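Local coordinates for protein malate synthase (PDB 3OYX) that catalyses the condensation of acetyl-CoA with glyoxylate and hydrolysis of the resulting malyl-CoA to malate, the magnesium-dependent malate synthase step of the glyoxylate cycle, at residues 11-16 / 256-261; 46-51 / 81-86; 122-127 / 153-158; 188-193 / 207-212. One frame throughout, in Å; residues are numbered along the deposited sequence.

Contact 1: 11-16 / 256-261; sequences VRTFFT and IWSLTP. With GLV (glyoxylic acid), chain B.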
loop_
_atom_site.group_PDB
_atom_site.type_symbol
_atom_site.label_atom_id
_atom_site.label_comp_id
_atom_site.label_asym_id
_atom_site.label_seq_id
_atom_site.Cartn_x
_atom_site.Cartn_y
_atom_site.Cartn_z
ATOM N N VAL A 11 14.458 18.261 2.161
ATOM C CA VAL A 11 14.616 18.555 3.555
ATOM C C VAL A 11 15.100 17.215 4.090
ATOM O O VAL A 11 14.448 16.213 3.834
ATOM C CB VAL A 11 13.292 18.928 4.228
ATOM C CG1 VAL A 11 13.347 18.722 5.742
ATOM C CG2 VAL A 11 12.859 20.339 3.915
ATOM N N ARG A 12 16.247 17.183 4.793
ATOM C CA ARG A 12 16.872 15.952 5.298
ATOM C C ARG A 12 16.593 15.842 6.754
ATOM O O ARG A 12 16.528 14.746 7.300
ATOM C CB ARG A 12 18.400 16.013 5.200
ATOM C CG ARG A 12 18.999 16.211 3.823
ATOM C CD ARG A 12 20.433 16.551 3.942
ATOM N NE ARG A 12 20.477 17.924 4.420
ATOM C CZ ARG A 12 21.573 18.643 4.615
ATOM N NH1 ARG A 12 22.768 18.100 4.378
ATOM N NH2 ARG A 12 21.460 19.893 5.054
ATOM N N THR A 13 16.486 16.983 7.416
ATOM C CA THR A 13 16.409 16.936 8.863
ATOM C C THR A 13 15.255 17.796 9.322
ATOM O O THR A 13 15.097 18.954 8.874
ATOM C CB THR A 13 17.778 17.311 9.525
ATOM O OG1 THR A 13 18.330 18.480 8.890
ATOM C CG2 THR A 13 18.764 16.162 9.335
ATOM N N PHE A 14 14.459 17.215 10.220
ATOM C CA PHE A 14 13.279 17.871 10.736
ATOM C C PHE A 14 13.429 17.729 12.242
ATOM O O PHE A 14 13.145 16.661 12.806
ATOM C CB PHE A 14 12.052 17.158 10.109
ATOM C CG PHE A 14 10.708 17.609 10.645
ATOM C CD1 PHE A 14 9.956 18.554 9.966
ATOM C CD2 PHE A 14 10.156 17.033 11.800
ATOM C CE1 PHE A 14 8.694 18.946 10.458
ATOM C CE2 PHE A 14 8.944 17.437 12.300
ATOM C CZ PHE A 14 8.221 18.408 11.634
ATOM N N PHE A 15 13.927 18.775 12.907
ATOM C CA PHE A 15 14.392 18.596 14.298
ATOM C C PHE A 15 13.514 19.303 15.274
ATOM O O PHE A 15 13.360 20.512 15.155
ATOM C CB PHE A 15 15.871 19.097 14.443
ATOM C CG PHE A 15 16.418 19.167 15.900
ATOM C CD1 PHE A 15 16.220 18.126 16.821
ATOM C CD2 PHE A 15 17.156 20.296 16.332
ATOM C CE1 PHE A 15 16.690 18.215 18.166
ATOM C CE2 PHE A 15 17.694 20.392 17.658
ATOM C CZ PHE A 15 17.462 19.360 18.572
ATOM N N THR A 16 12.978 18.596 16.265
ATOM C CA THR A 16 12.129 19.242 17.276
ATOM C C THR A 16 12.753 19.642 18.650
ATOM O O THR A 16 13.653 18.957 19.171
ATOM C CB THR A 16 10.870 18.380 17.539
ATOM O OG1 THR A 16 11.277 17.023 17.700
ATOM C CG2 THR A 16 9.910 18.438 16.325
ATOM N N ILE A 256 14.056 12.851 7.572
ATOM C CA ILE A 256 13.485 12.140 8.693
ATOM C C ILE A 256 13.436 13.106 9.845
ATOM O O ILE A 256 14.119 14.117 9.829
ATOM C CB ILE A 256 14.330 10.909 9.042
ATOM C CG1 ILE A 256 13.761 10.190 10.269
ATOM C CG2 ILE A 256 15.838 11.303 9.197
ATOM C CD1 ILE A 256 14.059 8.711 10.223
ATOM N N TRP A 257 12.609 12.800 10.830
ATOM C CA TRP A 257 12.629 13.501 12.108
ATOM C C TRP A 257 13.990 13.298 12.847
ATOM O O TRP A 257 14.649 12.253 12.687
ATOM C CB TRP A 257 11.500 12.913 12.921
ATOM C CG TRP A 257 10.894 13.757 13.985
ATOM C CD1 TRP A 257 11.491 14.206 15.144
ATOM C CD2 TRP A 257 9.532 14.148 14.063
ATOM N NE1 TRP A 257 10.586 14.878 15.918
ATOM C CE2 TRP A 257 9.367 14.839 15.287
ATOM C CE3 TRP A 257 8.412 13.947 13.231
ATOM C CZ2 TRP A 257 8.129 15.358 15.687
ATOM C CZ3 TRP A 257 7.183 14.497 13.612
ATOM C CH2 TRP A 257 7.061 15.182 14.829
ATOM N N SER A 258 14.424 14.290 13.623
ATOM C CA SER A 258 15.642 14.162 14.436
ATOM C C SER A 258 15.272 14.640 15.842
ATOM O O SER A 258 14.541 15.626 16.004
ATOM C CB SER A 258 16.775 15.010 13.905
ATOM O OG SER A 258 17.319 14.430 12.747
ATOM N N LEU A 259 15.729 13.899 16.845
ATOM C CA LEU A 259 15.362 14.198 18.203
ATOM C C LEU A 259 16.510 14.855 18.982
ATOM O O LEU A 259 16.291 15.408 20.040
ATOM C CB LEU A 259 14.901 12.914 18.863
ATOM C CG LEU A 259 13.532 12.438 18.391
ATOM C CD1 LEU A 259 13.193 11.168 19.105
ATOM C CD2 LEU A 259 12.499 13.509 18.725
ATOM N N THR A 260 17.724 14.792 18.443
ATOM C CA THR A 260 18.952 15.255 19.089
ATOM C C THR A 260 19.913 15.826 18.045
ATOM O O THR A 260 19.814 15.525 16.851
ATOM C CB THR A 260 19.713 14.093 19.820
ATOM O OG1 THR A 260 20.017 13.039 18.902
ATOM C CG2 THR A 260 18.894 13.503 20.901
ATOM N N PRO A 261 20.905 16.614 18.498
ATOM C CA PRO A 261 21.920 17.084 17.528
ATOM C C PRO A 261 22.674 15.895 16.942
ATOM O O PRO A 261 23.130 15.909 15.800
ATOM C CB PRO A 261 22.828 17.961 18.387
ATOM C CG PRO A 261 21.903 18.472 19.494
ATOM C CD PRO A 261 21.027 17.280 19.818
HETATM C C1 GLV B . 4.689 12.518 15.729
HETATM O O1 GLV B . 4.013 13.381 16.302
HETATM C C2 GLV B . 4.353 11.150 16.144
HETATM O O2 GLV B . 5.099 10.237 15.799
HETATM O O3 GLV B . 3.199 10.934 16.830
#

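Contact 2: 46-51 / 81-86; sequences WVPDNE and IHPRMV. With GLV (glyoxylic acid), chain C; GLV (glyoxylic acid), chain B.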
loop_
_atom_site.group_PDB
_atom_site.type_symbol
_atom_site.label_atom_id
_atom_site.label_comp_id
_atom_site.label_asym_id
_atom_site.label_seq_id
_atom_site.Cartn_x
_atom_site.Cartn_y
_atom_site.Cartn_z
ATOM N N TRP A 46 13.685 23.393 11.458
ATOM C CA TRP A 46 13.698 23.316 12.919
ATOM C C TRP A 46 12.324 23.569 13.464
ATOM O O TRP A 46 11.636 24.496 13.050
ATOM C CB TRP A 46 14.741 24.307 13.515
ATOM C CG TRP A 46 14.723 24.405 14.992
ATOM C CD1 TRP A 46 14.693 23.358 15.891
ATOM C CD2 TRP A 46 14.734 25.599 15.780
ATOM N NE1 TRP A 46 14.637 23.835 17.194
ATOM C CE2 TRP A 46 14.725 25.202 17.155
ATOM C CE3 TRP A 46 14.824 26.964 15.470
ATOM C CZ2 TRP A 46 14.719 26.129 18.213
ATOM C CZ3 TRP A 46 14.816 27.888 16.524
ATOM C CH2 TRP A 46 14.724 27.463 17.879
ATOM N N VAL A 47 11.906 22.771 14.430
ATOM C CA VAL A 47 10.548 22.797 14.868
ATOM C C VAL A 47 10.504 23.108 16.362
ATOM O O VAL A 47 10.457 22.181 17.186
ATOM C CB VAL A 47 9.839 21.456 14.458
ATOM C CG1 VAL A 47 8.322 21.498 14.753
ATOM C CG2 VAL A 47 10.045 21.188 12.985
ATOM N N PRO A 48 10.485 24.407 16.734
ATOM C CA PRO A 48 10.044 24.646 18.096
ATOM C C PRO A 48 8.702 23.963 18.226
ATOM O O PRO A 48 7.764 24.340 17.515
ATOM C CB PRO A 48 9.868 26.173 18.165
ATOM C CG PRO A 48 10.752 26.714 17.168
ATOM C CD PRO A 48 10.839 25.665 16.057
ATOM N N ASP A 49 8.606 22.991 19.120
ATOM C CA ASP A 49 7.461 22.126 19.211
ATOM C C ASP A 49 6.578 22.420 20.393
ATOM O O ASP A 49 6.816 21.879 21.458
ATOM C CB ASP A 49 7.925 20.701 19.393
ATOM C CG ASP A 49 6.786 19.704 19.241
ATOM O OD1 ASP A 49 5.655 20.153 18.951
ATOM O OD2 ASP A 49 7.014 18.481 19.431
ATOM N N ASN A 50 5.516 23.187 20.188
ATOM C CA ASN A 50 4.550 23.446 21.204
ATOM C C ASN A 50 3.495 22.342 21.413
ATOM O O ASN A 50 2.505 22.503 22.166
ATOM C CB ASN A 50 3.883 24.790 20.918
ATOM C CG ASN A 50 3.584 25.556 22.203
ATOM O OD1 ASN A 50 4.383 25.555 23.146
ATOM N ND2 ASN A 50 2.454 26.204 22.251
ATOM N N GLU A 51 3.671 21.221 20.729
ATOM C CA GLU A 51 2.662 20.181 20.868
ATOM C C GLU A 51 3.206 19.125 21.800
ATOM O O GLU A 51 3.414 19.426 22.966
ATOM C CB GLU A 51 2.228 19.554 19.538
ATOM C CG GLU A 51 0.895 18.750 19.669
ATOM C CD GLU A 51 0.930 17.395 18.973
ATOM O OE1 GLU A 51 2.031 16.955 18.582
ATOM O OE2 GLU A 51 -0.118 16.732 18.816
ATOM N N ILE A 81 12.581 27.739 9.834
ATOM C CA ILE A 81 11.956 27.529 11.137
ATOM C C ILE A 81 10.448 27.378 10.994
ATOM O O ILE A 81 9.814 28.280 10.439
ATOM C CB ILE A 81 12.236 28.690 12.092
ATOM C CG1 ILE A 81 13.749 28.902 12.320
ATOM C CG2 ILE A 81 11.554 28.463 13.440
ATOM C CD1 ILE A 81 14.058 30.132 13.261
ATOM N N HIS A 82 9.897 26.284 11.539
ATOM C CA HIS A 82 8.475 25.917 11.438
ATOM C C HIS A 82 7.952 25.352 12.749
ATOM O O HIS A 82 8.031 24.150 13.003
ATOM C CB HIS A 82 8.229 24.883 10.322
ATOM C CG HIS A 82 8.762 25.266 8.962
ATOM N ND1 HIS A 82 7.956 25.704 7.928
ATOM C CD2 HIS A 82 10.020 25.249 8.453
ATOM C CE1 HIS A 82 8.673 25.894 6.837
ATOM N NE2 HIS A 82 9.934 25.631 7.128
ATOM N N PRO A 83 7.428 26.207 13.628
ATOM C CA PRO A 83 6.970 25.671 14.896
ATOM C C PRO A 83 5.726 24.761 14.756
ATOM O O PRO A 83 4.817 25.079 13.989
ATOM C CB PRO A 83 6.583 26.927 15.672
ATOM C CG PRO A 83 7.442 28.014 15.121
ATOM C CD PRO A 83 7.587 27.669 13.652
ATOM N N ARG A 84 5.665 23.669 15.523
ATOM C CA ARG A 84 4.518 22.831 15.575
ATOM C C ARG A 84 3.559 23.400 16.584
ATOM O O ARG A 84 3.928 23.547 17.767
ATOM C CB ARG A 84 4.903 21.400 15.956
ATOM C CG ARG A 84 3.677 20.473 16.060
ATOM C CD ARG A 84 4.009 19.017 15.884
ATOM N NE ARG A 84 4.595 18.371 17.044
ATOM C CZ ARG A 84 4.725 17.048 17.192
ATOM N NH1 ARG A 84 4.240 16.185 16.284
ATOM N NH2 ARG A 84 5.285 16.573 18.304
ATOM N N MET A 85 2.326 23.677 16.135
ATOM C CA MET A 85 1.219 24.120 16.986
ATOM C C MET A 85 0.374 22.909 17.427
ATOM O O MET A 85 0.589 21.793 16.951
ATOM C CB MET A 85 0.360 25.051 16.162
ATOM C CG MET A 85 1.133 26.244 15.657
ATOM S SD MET A 85 1.545 27.366 17.021
ATOM C CE MET A 85 3.116 26.755 17.577
ATOM N N VAL A 86 -0.601 23.093 18.309
ATOM C CA VAL A 86 -1.442 22.000 18.678
ATOM C C VAL A 86 -2.582 22.048 17.685
ATOM O O VAL A 86 -2.862 23.113 17.101
ATOM C CB VAL A 86 -1.977 22.137 20.172
ATOM C CG1 VAL A 86 -0.837 21.948 21.152
ATOM C CG2 VAL A 86 -2.766 23.468 20.418
HETATM C C1 GLV C . 8.047 13.191 19.646
HETATM O O1 GLV C . 8.414 14.291 20.059
HETATM C C2 GLV C . 6.629 12.947 19.268
HETATM O O2 GLV C . 6.010 11.923 19.576
HETATM O O3 GLV C . 6.015 13.884 18.564
HETATM C C1 GLV B . 4.689 12.518 15.729
HETATM O O1 GLV B . 4.013 13.381 16.302
HETATM C C2 GLV B . 4.353 11.150 16.144
HETATM O O2 GLV B . 5.099 10.237 15.799
HETATM O O3 GLV B . 3.199 10.934 16.830
HETATM O O HOH W 1 0.164 25.733 20.022
#

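Contact 3: 122-127 / 153-158; sequences PEVGGI and MSVIIE. With MG (magnesium ion), chain D; GLV (glyoxylic acid), chain B.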
loop_
_atom_site.group_PDB
_atom_site.type_symbol
_atom_site.label_atom_id
_atom_site.label_comp_id
_atom_site.label_asym_id
_atom_site.label_seq_id
_atom_site.Cartn_x
_atom_site.Cartn_y
_atom_site.Cartn_z
ATOM N N PRO A 122 -0.223 19.100 13.719
ATOM C CA PRO A 122 -0.322 17.661 13.994
ATOM C C PRO A 122 -1.791 17.163 13.925
ATOM O O PRO A 122 -2.718 17.980 13.978
ATOM C CB PRO A 122 0.076 17.599 15.466
ATOM C CG PRO A 122 -0.449 18.876 16.033
ATOM C CD PRO A 122 -0.144 19.895 14.959
ATOM N N GLU A 123 -1.992 15.844 13.886
ATOM C CA GLU A 123 -3.285 15.233 14.117
ATOM C C GLU A 123 -4.343 15.551 13.091
ATOM O O GLU A 123 -5.497 15.396 13.399
ATOM C CB GLU A 123 -3.802 15.618 15.499
ATOM C CG GLU A 123 -2.941 15.081 16.599
ATOM C CD GLU A 123 -2.996 13.558 16.704
ATOM O OE1 GLU A 123 -2.381 13.026 17.643
ATOM O OE2 GLU A 123 -3.645 12.880 15.857
ATOM N N VAL A 124 -3.992 15.993 11.888
ATOM C CA VAL A 124 -4.997 16.381 10.921
ATOM C C VAL A 124 -5.844 15.100 10.540
ATOM O O VAL A 124 -5.375 13.952 10.664
ATOM C CB VAL A 124 -4.322 16.961 9.654
ATOM C CG1 VAL A 124 -3.691 18.342 9.890
ATOM C CG2 VAL A 124 -3.317 15.932 9.068
ATOM N N GLY A 125 -7.068 15.296 10.055
ATOM C CA GLY A 125 -7.947 14.204 9.672
ATOM C C GLY A 125 -8.001 14.131 8.169
ATOM O O GLY A 125 -6.969 14.162 7.514
ATOM N N GLY A 126 -9.212 14.082 7.641
ATOM C CA GLY A 126 -9.464 14.054 6.203
ATOM C C GLY A 126 -9.315 15.426 5.559
ATOM O O GLY A 126 -9.128 16.444 6.279
ATOM N N ILE A 127 -9.372 15.487 4.211
ATOM C CA ILE A 127 -9.044 16.746 3.548
ATOM C C ILE A 127 -9.867 17.929 4.138
ATOM O O ILE A 127 -9.354 19.038 4.218
ATOM C CB ILE A 127 -9.158 16.630 2.036
ATOM C CG1 ILE A 127 -8.453 17.804 1.351
ATOM C CG2 ILE A 127 -10.618 16.542 1.610
ATOM C CD1 ILE A 127 -6.920 17.628 1.471
ATOM N N MET A 153 2.341 25.574 5.359
ATOM C CA MET A 153 1.667 24.645 6.279
ATOM C C MET A 153 2.251 23.261 6.090
ATOM O O MET A 153 2.409 22.844 4.925
ATOM C CB MET A 153 0.162 24.557 5.978
ATOM C CG MET A 153 -0.669 23.604 6.867
ATOM S SD MET A 153 -2.410 23.641 6.370
ATOM C CE MET A 153 -3.039 22.030 6.805
ATOM N N SER A 154 2.534 22.530 7.171
ATOM C CA SER A 154 3.023 21.185 7.038
ATOM C C SER A 154 2.174 20.329 7.932
ATOM O O SER A 154 1.735 20.786 9.008
ATOM C CB SER A 154 4.489 21.062 7.490
ATOM O OG SER A 154 5.384 21.709 6.594
ATOM N N VAL A 155 1.924 19.076 7.560
ATOM C CA VAL A 155 1.015 18.345 8.403
ATOM C C VAL A 155 1.723 17.118 8.863
ATOM O O VAL A 155 2.603 16.637 8.146
ATOM C CB VAL A 155 -0.265 18.030 7.630
ATOM C CG1 VAL A 155 -1.004 19.366 7.329
ATOM C CG2 VAL A 155 0.073 17.273 6.343
ATOM N N ILE A 156 1.376 16.640 10.050
ATOM C CA ILE A 156 1.830 15.366 10.489
ATOM C C ILE A 156 0.752 14.392 10.036
ATOM O O ILE A 156 -0.458 14.569 10.346
ATOM C CB ILE A 156 1.986 15.277 12.032
ATOM C CG1 ILE A 156 2.875 16.399 12.620
ATOM C CG2 ILE A 156 2.621 13.942 12.384
ATOM C CD1 ILE A 156 4.298 16.453 12.120
ATOM N N ILE A 157 1.160 13.379 9.278
ATOM C CA ILE A 157 0.284 12.298 8.924
ATOM C C ILE A 157 0.290 11.254 10.038
ATOM O O ILE A 157 1.206 10.411 10.136
ATOM C CB ILE A 157 0.719 11.664 7.615
ATOM C CG1 ILE A 157 0.876 12.792 6.567
ATOM C CG2 ILE A 157 -0.283 10.476 7.274
ATOM C CD1 ILE A 157 -0.448 13.331 5.935
ATOM N N GLU A 158 -0.712 11.304 10.903
ATOM C CA GLU A 158 -0.664 10.358 12.032
ATOM C C GLU A 158 -2.018 9.805 12.426
ATOM O O GLU A 158 -2.268 9.518 13.627
ATOM C CB GLU A 158 0.004 11.004 13.255
ATOM C CG GLU A 158 -0.579 12.338 13.709
ATOM C CD GLU A 158 0.379 13.118 14.640
ATOM O OE1 GLU A 158 1.366 12.535 15.150
ATOM O OE2 GLU A 158 0.155 14.328 14.844
HETATM MG MG MG D . 2.351 12.764 17.012
HETATM C C1 GLV B . 4.689 12.518 15.729
HETATM O O1 GLV B . 4.013 13.381 16.302
HETATM C C2 GLV B . 4.353 11.150 16.144
HETATM O O2 GLV B . 5.099 10.237 15.799
HETATM O O3 GLV B . 3.199 10.934 16.830
HETATM O O HOH W 2 -3.809 10.190 15.783
HETATM O O HOH W 3 -2.705 13.271 11.157
HETATM O O HOH W 4 1.470 14.638 17.204
HETATM O O HOH W 5 3.404 13.174 18.993
#

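Contact 4: 188-193 / 207-212; sequences DGEVDY and PAWPEL. With MG (magnesium ion), chain D; GLV (glyoxylic acid), chain B.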
loop_
_atom_site.group_PDB
_atom_site.type_symbol
_atom_site.label_atom_id
_atom_site.label_comp_id
_atom_site.label_asym_id
_atom_site.label_seq_id
_atom_site.Cartn_x
_atom_site.Cartn_y
_atom_site.Cartn_z
ATOM N N ASP A 188 5.437 11.862 8.342
ATOM C CA ASP A 188 4.849 10.747 9.074
ATOM C C ASP A 188 5.011 10.920 10.563
ATOM O O ASP A 188 6.040 11.351 11.029
ATOM C CB ASP A 188 5.422 9.397 8.598
ATOM C CG ASP A 188 4.864 9.013 7.244
ATOM O OD1 ASP A 188 3.733 9.513 7.021
ATOM O OD2 ASP A 188 5.511 8.297 6.420
ATOM N N GLY A 189 3.985 10.561 11.316
ATOM C CA GLY A 189 4.095 10.532 12.769
ATOM C C GLY A 189 3.737 9.154 13.230
ATOM O O GLY A 189 2.618 8.884 13.673
ATOM N N GLU A 190 4.726 8.272 13.110
ATOM C CA GLU A 190 4.544 6.858 13.457
ATOM C C GLU A 190 4.035 6.623 14.884
ATOM O O GLU A 190 3.424 5.569 15.149
ATOM C CB GLU A 190 5.805 6.018 13.208
ATOM C CG GLU A 190 5.934 5.567 11.788
ATOM C CD GLU A 190 6.684 6.552 10.952
ATOM O OE1 GLU A 190 6.799 7.744 11.330
ATOM O OE2 GLU A 190 7.183 6.134 9.893
ATOM N N VAL A 191 4.275 7.564 15.794
ATOM C CA VAL A 191 3.843 7.337 17.189
ATOM C C VAL A 191 2.305 7.392 17.326
ATOM O O VAL A 191 1.672 6.392 17.648
ATOM C CB VAL A 191 4.567 8.236 18.240
ATOM C CG1 VAL A 191 4.203 7.778 19.639
ATOM C CG2 VAL A 191 6.068 8.090 18.071
ATOM N N ASP A 192 1.706 8.548 17.088
ATOM C CA ASP A 192 0.289 8.681 17.210
ATOM C C ASP A 192 -0.402 7.809 16.181
ATOM O O ASP A 192 -1.493 7.283 16.460
ATOM C CB ASP A 192 -0.067 10.125 16.996
ATOM C CG ASP A 192 0.214 10.959 18.217
ATOM O OD1 ASP A 192 -0.268 10.523 19.273
ATOM O OD2 ASP A 192 0.909 12.004 18.128
ATOM N N TYR A 193 0.251 7.584 15.034
ATOM C CA TYR A 193 -0.318 6.711 14.007
ATOM C C TYR A 193 -0.502 5.274 14.486
ATOM O O TYR A 193 -1.578 4.677 14.236
ATOM C CB TYR A 193 0.509 6.769 12.731
ATOM C CG TYR A 193 0.056 5.929 11.550
ATOM C CD1 TYR A 193 -0.868 6.427 10.638
ATOM C CD2 TYR A 193 0.627 4.675 11.314
ATOM C CE1 TYR A 193 -1.275 5.676 9.532
ATOM C CE2 TYR A 193 0.274 3.914 10.224
ATOM C CZ TYR A 193 -0.685 4.426 9.313
ATOM O OH TYR A 193 -1.064 3.651 8.228
ATOM N N PRO A 207 5.908 -0.322 15.105
ATOM C CA PRO A 207 6.043 -0.975 13.797
ATOM C C PRO A 207 6.757 -0.061 12.772
ATOM O O PRO A 207 6.813 1.191 12.922
ATOM C CB PRO A 207 4.587 -1.193 13.342
ATOM C CG PRO A 207 3.739 -0.926 14.540
ATOM C CD PRO A 207 4.513 0.028 15.406
ATOM N N ALA A 208 7.237 -0.697 11.708
ATOM C CA ALA A 208 7.955 -0.040 10.649
ATOM C C ALA A 208 7.028 0.671 9.627
ATOM O O ALA A 208 7.450 1.597 8.917
ATOM C CB ALA A 208 8.890 -1.075 10.000
ATOM N N TRP A 209 5.765 0.236 9.531
ATOM C CA TRP A 209 4.756 0.861 8.633
ATOM C C TRP A 209 5.298 1.227 7.242
ATOM O O TRP A 209 5.187 2.365 6.765
ATOM C CB TRP A 209 4.231 2.116 9.281
ATOM C CG TRP A 209 3.534 1.907 10.571
ATOM C CD1 TRP A 209 3.923 2.376 11.800
ATOM C CD2 TRP A 209 2.260 1.264 10.767
ATOM N NE1 TRP A 209 2.970 2.046 12.752
ATOM C CE2 TRP A 209 1.954 1.353 12.150
ATOM C CE3 TRP A 209 1.358 0.622 9.910
ATOM C CZ2 TRP A 209 0.795 0.830 12.694
ATOM C CZ3 TRP A 209 0.200 0.086 10.453
ATOM C CH2 TRP A 209 -0.072 0.187 11.840
ATOM N N PRO A 210 5.863 0.240 6.554
ATOM C CA PRO A 210 6.421 0.612 5.246
ATOM C C PRO A 210 5.361 1.213 4.360
ATOM O O PRO A 210 5.672 2.114 3.615
ATOM C CB PRO A 210 6.907 -0.724 4.656
ATOM C CG PRO A 210 6.239 -1.837 5.543
ATOM C CD PRO A 210 5.851 -1.221 6.828
ATOM N N GLU A 211 4.108 0.756 4.434
ATOM C CA GLU A 211 3.102 1.233 3.470
ATOM C C GLU A 211 2.760 2.671 3.770
ATOM O O GLU A 211 2.586 3.453 2.854
ATOM C CB GLU A 211 1.809 0.424 3.449
ATOM C CG GLU A 211 1.868 -1.126 3.245
ATOM C CD GLU A 211 2.359 -1.939 4.486
ATOM O OE1 GLU A 211 2.648 -1.341 5.620
ATOM O OE2 GLU A 211 2.458 -3.195 4.248
ATOM N N LEU A 212 2.722 3.069 5.034
ATOM C CA LEU A 212 2.479 4.479 5.320
ATOM C C LEU A 212 3.530 5.372 4.672
ATOM O O LEU A 212 3.187 6.438 4.132
ATOM C CB LEU A 212 2.479 4.764 6.796
ATOM C CG LEU A 212 2.456 6.246 7.179
ATOM C CD1 LEU A 212 1.162 6.889 6.712
ATOM C CD2 LEU A 212 2.605 6.408 8.666
HETATM MG MG MG D . 2.351 12.764 17.012
HETATM C C1 GLV B . 4.689 12.518 15.729
HETATM O O1 GLV B . 4.013 13.381 16.302
HETATM C C2 GLV B . 4.353 11.150 16.144
HETATM O O2 GLV B . 5.099 10.237 15.799
HETATM O O3 GLV B . 3.199 10.934 16.830
HETATM O O HOH W 5 3.404 13.174 18.993
HETATM O O HOH W 4 1.470 14.638 17.204
#

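Contact 1: 11-16 / 256-261
Thr-13 to Phe-15 and Ile-256 to Ser-258 pair as parallel strands of a (beta/alpha)8 barrel, where strand 13-18, the first along the chain, lies beside strand 255-258, the last of the eight. Ile-256 N donates to Arg-12 O (3.1 Å) and Ser-258 N to Phe-14 O (2.8 Å); the bonds from Phe-14 N to Ile-256 O and from Thr-16 N to Ser-258 O are weak. Thr-13, Phe-15, Ile-256 and Ser-258 face helix 261-269 outside, and Phe-14 and Trp-257 point into the barrel. With CG anti to the backbone N (chi1 174°), Phe-14 turns its CD2-CE2 edge onto one face of the indole, a T-shaped stack with centroids 4.8 Å apart and planes at 62°. The far corner of the indole, Trp-257 CH2, lies 3.7 Å from C1 of the magnesium-bound glyoxylate. Replacing Trp-257 by an alanine would probably leave the Phe-14 edge without its face and open a gap beside the substrate. Thr-16 belongs to the acetyl-CoA site, and its side chain crosses the indole almost at a right angle: CG2 rests 3.6 Å from Trp-257 CZ2, and OG1 accepts the NE1 hydrogen of Trp-257 at 2.9 Å, 24° out of the ring plane.

Contact 2: 46-51 / 81-86
Arg-84 meets Asp-49 and Glu-51 with different parts of its guanidinium while handing its outer nitrogens to two glyoxylates. NH1 of Arg-84 donates to the aldehyde oxygen O1 of the metal-bound glyoxylate (2.8 Å), and NH2 to O3 of the second molecule (2.8 Å). Asp-49 grips the group side-on: Arg-84 NE reaches Asp-49 OD1 at 2.8 Å, in the guanidinium plane, and NH2 reaches OD2 on its syn side. Glu-51 adds charge alone, its OE1 lying over the centre of the guanidinium face, 3.0 Å from Arg-84 CZ. A leucine in place of Arg-84 would probably leave the carboxylates of Asp-49 and Glu-51 without the guanidinium that pairs with both and cost each glyoxylate a donor. In the second shell, Glu-51 N closes an Asx turn onto Asp-49 OD1 from the carboxylate face opposite Arg-84 NE, which fixes the rotation of that group. Backbone bonds from His-82 N to Trp-46 O, Arg-84 N to Pro-48 O and Asn-50 N to Arg-84 O keep the chains side by side. Pro-48 and Ile-81 pack together under helix 59-73, Met-85 and Val-86 meet helix 92-105, and strands 13-18 and 118-121 flank the pair.

Contact 3: 122-127 / 153-158
The loop Pro-122 to Val-124, which leaves strand 118-121, runs beside the C-terminal end of strand 153-157, with the Pro-122 and Ile-156 CA atoms 4.7 Å apart. Direct polar contact comes from a side chain: Glu-123 N donates to the anti lone pair of Glu-158 OE2 at 2.8 Å. Glu-158 has CG between its backbone N and carbonyl carbon (chi1 53°) and is extended beyond, which brings one oxygen to the loop and the other, OE1, to magnesium at 2.1 Å. The carboxylate of Glu-123 stacks across that of Glu-158, its OE1 4.0 Å from Glu-158 OE2, and has a salt bridge to Arg-89. One water donates to Val-124 O and Ile-156 O and accepts from Glu-158 N. Further back along the strand, away from the metal, Val-124 CG1 packs on Val-155 CG1 (3.9 Å), and Pro-122 lies against Ile-156 CG1. Glu-158, Asp-192, two waters and the O1 and O3 atoms of chelating glyoxylate complete a six-ligand magnesium site at the C-terminal ends of the strands, where (beta/alpha)8 barrels carry their active sites.

Contact 4: 188-193 / 207-212
Leu-212, Tyr-193 and Trp-209 form the centre of this apolar contact between the starts of two helices. Leu-212 sets CD2 squarely over the Tyr-193 ring, a CH-pi contact 3.6 Å from the centroid and 7° off the normal. The CE2 edge of the same ring points into the face of Trp-209, a T-shaped pair with centroids 4.8 Å apart and planes at 84°; Pro-207 CB lies over the other face of the indole. Tyr-193 CG is anti to the backbone N (chi1 180°), which carries the ring out from helix 190-196 to where its face receives Leu-212 and its edge meets Trp-209. Polar ends are tied outside: Tyr-193 OH to Glu-163, Trp-209 NE1 to Thr-194. Asp-188 OD1, bonded to Thr-216, packs 3.5 Å from Leu-212 CG. His-214 of a neighbouring subunit packs on Tyr-193. At the N-terminal end of helix 190-196, Val-191 N and Asp-192 N each donate at 2.8 Å to glyoxylate, to O2 and O3 respectively, while Asp-192 OD2 binds magnesium: a helix N terminus receiving the substrate carboxylate in the malate synthase active site.

Overall arrangement
From the N terminus, strand 13-18 opens contact 1, which closes only at residues 256-261 and so encloses the other three. Within that loop contacts 2, 3 and 4 follow in series, and none cross. Contact 2 closes round helix 59-73, contact 3 round helix 127-143, and contact 4 spans the short connection between helices 190-196 and 210-223. Contact 1 joins the first barrel strand to the last; contact 2 carries on from the neighbouring strand 45-49, with Phe-15 O close to Val-47 N. Contacts 3 and 4 meet through Ile-157 O and Gly-189 N and share the magnesium. Contacts 2 and 4 do not touch, yet all four converge on one glyoxylate.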